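Glucose-inhibited division protein A-related protein, probable oxidoreductase (Thermus thermophilus, PDB 2CUL) binds flavin-adenine dinucleotide in a Rossmann fold and is probably an oxidoreductase related to the glucose-inhibited division protein GidA. Local coordinates at residues 17-27 with 217-228. Residues are numbered along the deposited sequence; the frame is centred on the assembly and turned at random.
Sequences ETAFWLAQKGV and SEEGKRLAEHLL
T18 pushes into the hollow at G220, where the CA atoms of T18 and G220 lie 4.3 Å apart. A CB on G220 would run into E17 CB. T18 OG1, whose strongest polar partner is the carbonyl of S14, touches G220 CA, while its CG2 turns to L223 CD2. One turn on, the methyl of A224 is the bump, filling the dent between W21 CB, L22 CG and the T18 carbonyl. Helix 13-24 follows the first strand of the Rossmann fold, carrying the end of a GxGxxG-type sequence, and segment 217-228 crosses segment 17-24 at -38°. K221, fully extended from chi1 (-179°) outward, lies over one indole face of W21, with CE 3.6 Å from the six-membered ring's centroid and NZ in an off-centre cation-pi contact; F20 CD2 sits over the rim of the opposite face. Without the indole, as with an alanine at W21, the K221 chain would probably lose its platform and be free to swing. Beside the indole edge, where E17 CG lies in its plane, S217 OG donates to E17 OE1 (2.7 Å) from above the carboxylate plane; L55 and L56 amides hold the same carboxylate. L228 wedges between L22, K25 and V27, its CD2 a tight 3.4 Å from V27 CG2.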
ATOM      1  N   GLU A  17       2.551  -1.706  -7.399  1.00  6.61           N
ATOM      2  CA  GLU A  17       2.434  -1.253  -8.781  1.00  5.08           C
ATOM      3  C   GLU A  17       3.157   0.087  -8.915  1.00  7.28           C
ATOM      4  O   GLU A  17       3.850   0.330  -9.902  1.00  8.86           O
ATOM      5  CB  GLU A  17       0.967  -1.093  -9.189  1.00  7.12           C
ATOM      6  CG  GLU A  17       0.775  -0.964 -10.692  1.00  9.69           C
ATOM      7  CD  GLU A  17       1.057  -2.265 -11.424  1.00 12.05           C
ATOM      8  OE1 GLU A  17       0.325  -3.251 -11.188  1.00  9.95           O
ATOM      9  OE2 GLU A  17       2.007  -2.303 -12.235  1.00 13.62           O
ATOM     10  N   THR A  18       2.996   0.957  -7.920  1.00  7.60           N
ATOM     11  CA  THR A  18       3.668   2.254  -7.949  1.00  7.39           C
ATOM     12  C   THR A  18       5.179   2.023  -8.010  1.00  8.26           C
ATOM     13  O   THR A  18       5.885   2.628  -8.824  1.00  9.05           O
ATOM     14  CB  THR A  18       3.354   3.093  -6.683  1.00  6.47           C
ATOM     15  OG1 THR A  18       1.939   3.263  -6.555  1.00  8.76           O
ATOM     16  CG2 THR A  18       4.012   4.462  -6.772  1.00  6.40           C
ATOM     17  N   ALA A  19       5.669   1.138  -7.148  1.00  8.83           N
ATOM     18  CA  ALA A  19       7.094   0.822  -7.096  1.00  8.52           C
ATOM     19  C   ALA A  19       7.577   0.270  -8.429  1.00 10.13           C
ATOM     20  O   ALA A  19       8.661   0.616  -8.905  1.00 10.30           O
ATOM     21  CB  ALA A  19       7.363  -0.193  -5.991  1.00  8.54           C
ATOM     22  N   PHE A  20       6.762  -0.590  -9.029  1.00 10.30           N
ATOM     23  CA  PHE A  20       7.102  -1.211 -10.300  1.00 11.73           C
ATOM     24  C   PHE A  20       7.398  -0.209 -11.410  1.00 10.11           C
ATOM     25  O   PHE A  20       8.460  -0.261 -12.027  1.00 12.57           O
ATOM     26  CB  PHE A  20       5.973  -2.142 -10.749  1.00 14.03           C
ATOM     27  CG  PHE A  20       6.219  -2.792 -12.081  1.00 17.71           C
ATOM     28  CD1 PHE A  20       7.075  -3.881 -12.190  1.00 21.96           C
ATOM     29  CD2 PHE A  20       5.612  -2.298 -13.231  1.00 17.92           C
ATOM     30  CE1 PHE A  20       7.325  -4.473 -13.429  1.00 22.06           C
ATOM     31  CE2 PHE A  20       5.855  -2.879 -14.475  1.00 23.78           C
ATOM     32  CZ  PHE A  20       6.714  -3.970 -14.572  1.00 22.08           C
ATOM     33  N   TRP A  21       6.464   0.702 -11.669  1.00  9.92           N
ATOM     34  CA  TRP A  21       6.659   1.683 -12.728  1.00 11.83           C
ATOM     35  C   TRP A  21       7.743   2.706 -12.426  1.00 13.23           C
ATOM     36  O   TRP A  21       8.432   3.166 -13.336  1.00 16.07           O
ATOM     37  CB  TRP A  21       5.340   2.388 -13.053  1.00 12.89           C
ATOM     38  CG  TRP A  21       4.347   1.458 -13.668  1.00 19.58           C
ATOM     39  CD1 TRP A  21       3.348   0.783 -13.026  1.00 19.10           C
ATOM     40  CD2 TRP A  21       4.306   1.033 -15.036  1.00 19.72           C
ATOM     41  NE1 TRP A  21       2.689  -0.038 -13.909  1.00 18.78           N
ATOM     42  CE2 TRP A  21       3.257   0.095 -15.149  1.00 19.18           C
ATOM     43  CE3 TRP A  21       5.055   1.352 -16.176  1.00 22.92           C
ATOM     44  CZ2 TRP A  21       2.937  -0.530 -16.360  1.00 23.62           C
ATOM     45  CZ3 TRP A  21       4.736   0.728 -17.384  1.00 26.79           C
ATOM     46  CH2 TRP A  21       3.685  -0.202 -17.463  1.00 28.31           C
ATOM     47  N   LEU A  22       7.903   3.065 -11.158  1.00 10.37           N
ATOM     48  CA  LEU A  22       8.939   4.021 -10.798  1.00 11.13           C
ATOM     49  C   LEU A  22      10.295   3.381 -11.056  1.00 11.18           C
ATOM     50  O   LEU A  22      11.188   4.002 -11.633  1.00 12.73           O
ATOM     51  CB  LEU A  22       8.833   4.414  -9.321  1.00  9.70           C
ATOM     52  CG  LEU A  22       7.678   5.348  -8.946  1.00  8.57           C
ATOM     53  CD1 LEU A  22       7.646   5.539  -7.438  1.00 10.58           C
ATOM     54  CD2 LEU A  22       7.853   6.692  -9.653  1.00 10.27           C
ATOM     55  N   ALA A  23      10.436   2.126 -10.637  1.00  9.63           N
ATOM     56  CA  ALA A  23      11.689   1.403 -10.810  1.00 14.17           C
ATOM     57  C   ALA A  23      12.036   1.201 -12.282  1.00 15.84           C
ATOM     58  O   ALA A  23      13.211   1.226 -12.656  1.00 17.50           O
ATOM     59  CB  ALA A  23      11.615   0.063 -10.091  1.00 13.39           C
ATOM     60  N   GLN A  24      11.016   1.003 -13.113  1.00 18.05           N
ATOM     61  CA  GLN A  24      11.225   0.815 -14.545  1.00 21.43           C
ATOM     62  C   GLN A  24      11.903   2.049 -15.130  1.00 20.79           C
ATOM     63  O   GLN A  24      12.631   1.958 -16.121  1.00 21.19           O
ATOM     64  CB  GLN A  24       9.888   0.590 -15.259  1.00 24.40           C
ATOM     65  CG  GLN A  24       9.200  -0.720 -14.924  1.00 31.96           C
ATOM     66  CD  GLN A  24       9.985  -1.925 -15.397  1.00 36.72           C
ATOM     67  OE1 GLN A  24      10.264  -2.071 -16.587  1.00 42.81           O
ATOM     68  NE2 GLN A  24      10.347  -2.799 -14.466  1.00 43.35           N
ATOM     69  N   LYS A  25      11.661   3.200 -14.507  1.00 16.26           N
ATOM     70  CA  LYS A  25      12.231   4.466 -14.954  1.00 19.59           C
ATOM     71  C   LYS A  25      13.507   4.868 -14.216  1.00 19.63           C
ATOM     72  O   LYS A  25      13.998   5.986 -14.374  1.00 20.69           O
ATOM     73  CB  LYS A  25      11.189   5.581 -14.831  1.00 23.55           C
ATOM     74  CG  LYS A  25      10.012   5.427 -15.785  1.00 31.61           C
ATOM     75  CD  LYS A  25      10.463   5.540 -17.236  1.00 34.21           C
ATOM     76  CE  LYS A  25       9.313   5.301 -18.205  1.00 38.46           C
ATOM     77  NZ  LYS A  25       8.783   3.909 -18.121  1.00 38.43           N
ATOM     78  N   GLY A  26      14.032   3.959 -13.402  1.00 14.70           N
ATOM     79  CA  GLY A  26      15.266   4.227 -12.683  1.00 15.78           C
ATOM     80  C   GLY A  26      15.168   4.991 -11.378  1.00 15.34           C
ATOM     81  O   GLY A  26      16.190   5.338 -10.784  1.00 17.64           O
ATOM     82  N   VAL A  27      13.951   5.266 -10.927  1.00 11.59           N
ATOM     83  CA  VAL A  27      13.765   5.984  -9.675  1.00 10.64           C
ATOM     84  C   VAL A  27      14.192   5.093  -8.516  1.00 12.72           C
ATOM     85  O   VAL A  27      13.880   3.901  -8.496  1.00 14.06           O
ATOM     86  CB  VAL A  27      12.289   6.395  -9.486  1.00 12.56           C
ATOM     87  CG1 VAL A  27      12.106   7.119  -8.153  1.00 14.40           C
ATOM     88  CG2 VAL A  27      11.858   7.293 -10.632  1.00 13.35           C
ATOM     89  N   SER A 217      -4.176  -1.193  -9.240  1.00  8.41           N
ATOM     90  CA  SER A 217      -3.040  -1.187 -10.154  1.00  5.94           C
ATOM     91  C   SER A 217      -3.008   0.087 -10.998  1.00  9.64           C
ATOM     92  O   SER A 217      -1.958   0.713 -11.141  1.00  9.98           O
ATOM     93  CB  SER A 217      -3.102  -2.418 -11.064  1.00 10.16           C
ATOM     94  OG  SER A 217      -2.080  -2.377 -12.045  1.00  7.83           O
ATOM     95  N   GLU A 218      -4.154   0.469 -11.560  1.00  8.14           N
ATOM     96  CA  GLU A 218      -4.224   1.678 -12.375  1.00  8.25           C
ATOM     97  C   GLU A 218      -3.860   2.899 -11.539  1.00  9.39           C
ATOM     98  O   GLU A 218      -3.172   3.805 -12.012  1.00 10.36           O
ATOM     99  CB  GLU A 218      -5.629   1.843 -12.961  1.00 10.16           C
ATOM    100  CG  GLU A 218      -6.040   0.674 -13.829  1.00 14.57           C
ATOM    101  CD  GLU A 218      -7.500   0.719 -14.232  1.00 19.06           C
ATOM    102  OE1 GLU A 218      -8.322   1.244 -13.447  1.00 15.47           O
ATOM    103  OE2 GLU A 218      -7.827   0.211 -15.325  1.00 24.27           O
ATOM    104  N   GLU A 219      -4.313   2.921 -10.291  1.00  9.42           N
ATOM    105  CA  GLU A 219      -4.007   4.045  -9.419  1.00 10.35           C
ATOM    106  C   GLU A 219      -2.521   4.113  -9.093  1.00  9.92           C
ATOM    107  O   GLU A 219      -1.943   5.197  -9.051  1.00  8.55           O
ATOM    108  CB  GLU A 219      -4.843   3.967  -8.142  1.00  8.02           C
ATOM    109  CG  GLU A 219      -6.279   4.411  -8.368  1.00  9.03           C
ATOM    110  CD  GLU A 219      -6.361   5.888  -8.714  1.00  9.79           C
ATOM    111  OE1 GLU A 219      -6.311   6.716  -7.784  1.00 12.09           O
ATOM    112  OE2 GLU A 219      -6.457   6.223  -9.915  1.00 12.02           O
ATOM    113  N   GLY A 220      -1.904   2.955  -8.870  1.00  8.72           N
ATOM    114  CA  GLY A 220      -0.482   2.926  -8.574  1.00  8.76           C
ATOM    115  C   GLY A 220       0.333   3.432  -9.750  1.00  8.63           C
ATOM    116  O   GLY A 220       1.312   4.159  -9.574  1.00 10.00           O
ATOM    117  N   LYS A 221      -0.065   3.040 -10.957  1.00  9.82           N
ATOM    118  CA  LYS A 221       0.632   3.481 -12.159  1.00  9.68           C
ATOM    119  C   LYS A 221       0.439   4.985 -12.352  1.00 10.98           C
ATOM    120  O   LYS A 221       1.369   5.696 -12.733  1.00  9.40           O
ATOM    121  CB  LYS A 221       0.112   2.732 -13.387  1.00 11.22           C
ATOM    122  CG  LYS A 221       0.821   3.123 -14.679  1.00 13.90           C
ATOM    123  CD  LYS A 221       0.406   2.244 -15.840  1.00 16.78           C
ATOM    124  CE  LYS A 221       1.223   2.569 -17.081  1.00 23.14           C
ATOM    125  NZ  LYS A 221       0.822   1.727 -18.242  1.00 29.80           N
ATOM    126  N   ARG A 222      -0.774   5.465 -12.086  1.00 10.09           N
ATOM    127  CA  ARG A 222      -1.082   6.887 -12.232  1.00  7.87           C
ATOM    128  C   ARG A 222      -0.229   7.709 -11.271  1.00  8.15           C
ATOM    129  O   ARG A 222       0.250   8.791 -11.616  1.00 10.11           O
ATOM    130  CB  ARG A 222      -2.570   7.140 -11.964  1.00  6.47           C
ATOM    131  CG  ARG A 222      -3.046   8.550 -12.309  1.00 11.82           C
ATOM    132  CD  ARG A 222      -4.572   8.634 -12.315  1.00 12.10           C
ATOM    133  NE  ARG A 222      -5.171   8.590 -10.981  1.00 12.88           N
ATOM    134  CZ  ARG A 222      -5.222   9.621 -10.140  1.00 15.39           C
ATOM    135  NH1 ARG A 222      -4.706  10.796 -10.483  1.00 13.57           N
ATOM    136  NH2 ARG A 222      -5.808   9.482  -8.957  1.00 11.37           N
ATOM    137  N   LEU A 223      -0.048   7.199 -10.059  1.00  9.49           N
ATOM    138  CA  LEU A 223       0.774   7.891  -9.077  1.00  8.95           C
ATOM    139  C   LEU A 223       2.219   7.900  -9.556  1.00  9.16           C
ATOM    140  O   LEU A 223       2.902   8.918  -9.474  1.00 10.57           O
ATOM    141  CB  LEU A 223       0.686   7.203  -7.710  1.00  9.22           C
ATOM    142  CG  LEU A 223       1.750   7.614  -6.683  1.00  8.11           C
ATOM    143  CD1 LEU A 223       1.684   9.116  -6.422  1.00  8.48           C
ATOM    144  CD2 LEU A 223       1.537   6.830  -5.394  1.00  8.35           C
ATOM    145  N   ALA A 224       2.684   6.758 -10.055  1.00  8.47           N
ATOM    146  CA  ALA A 224       4.058   6.661 -10.544  1.00  9.48           C
ATOM    147  C   ALA A 224       4.295   7.684 -11.649  1.00 10.09           C
ATOM    148  O   ALA A 224       5.319   8.369 -11.667  1.00 12.01           O
ATOM    149  CB  ALA A 224       4.337   5.249 -11.058  1.00 10.00           C
ATOM    150  N   GLU A 225       3.343   7.791 -12.572  1.00 10.05           N
ATOM    151  CA  GLU A 225       3.472   8.742 -13.669  1.00 11.45           C
ATOM    152  C   GLU A 225       3.504  10.176 -13.155  1.00 14.02           C
ATOM    153  O   GLU A 225       4.235  11.011 -13.684  1.00 14.56           O
ATOM    154  CB  GLU A 225       2.327   8.561 -14.663  1.00 10.85           C
ATOM    155  CG  GLU A 225       2.292   7.173 -15.291  1.00 14.71           C
ATOM    156  CD  GLU A 225       1.130   6.984 -16.247  1.00 20.75           C
ATOM    157  OE1 GLU A 225      -0.006   7.350 -15.881  1.00 25.44           O
ATOM    158  OE2 GLU A 225       1.350   6.459 -17.357  1.00 25.79           O
ATOM    159  N   HIS A 226       2.716  10.465 -12.124  1.00 14.49           N
ATOM    160  CA  HIS A 226       2.702  11.808 -11.559  1.00 12.68           C
ATOM    161  C   HIS A 226       4.040  12.133 -10.900  1.00 15.36           C
ATOM    162  O   HIS A 226       4.609  13.205 -11.120  1.00 16.99           O
ATOM    163  CB  HIS A 226       1.585  11.954 -10.523  1.00 14.51           C
ATOM    164  CG  HIS A 226       1.668  13.226  -9.735  1.00 12.13           C
ATOM    165  ND1 HIS A 226       1.467  14.466 -10.303  1.00 15.54           N
ATOM    166  CD2 HIS A 226       1.986  13.453  -8.439  1.00 14.02           C
ATOM    167  CE1 HIS A 226       1.658  15.402  -9.391  1.00 12.83           C
ATOM    168  NE2 HIS A 226       1.976  14.815  -8.251  1.00 13.71           N
ATOM    169  N   LEU A 227       4.541  11.207 -10.088  1.00 15.37           N
ATOM    170  CA  LEU A 227       5.806  11.407  -9.393  1.00 13.72           C
ATOM    171  C   LEU A 227       6.973  11.548 -10.363  1.00 17.96           C
ATOM    172  O   LEU A 227       7.911  12.308 -10.109  1.00 18.44           O
ATOM    173  CB  LEU A 227       6.069  10.249  -8.427  1.00 10.76           C
ATOM    174  CG  LEU A 227       5.097  10.151  -7.245  1.00 12.61           C
ATOM    175  CD1 LEU A 227       5.385   8.901  -6.428  1.00 13.20           C
ATOM    176  CD2 LEU A 227       5.230  11.400  -6.381  1.00 13.72           C
ATOM    177  N   LEU A 228       6.923  10.811 -11.466  1.00 17.79           N
ATOM    178  CA  LEU A 228       7.986  10.882 -12.462  1.00 20.88           C
ATOM    179  C   LEU A 228       8.020  12.282 -13.061  1.00 24.19           C
ATOM    180  O   LEU A 228       9.084  12.799 -13.405  1.00 25.76           O
ATOM    181  CB  LEU A 228       7.755   9.847 -13.563  1.00 19.21           C
ATOM    182  CG  LEU A 228       8.063   8.409 -13.143  1.00 19.03           C
ATOM    183  CD1 LEU A 228       7.601   7.430 -14.215  1.00 23.13           C
ATOM    184  CD2 LEU A 228       9.562   8.275 -12.902  1.00 26.50           C
TER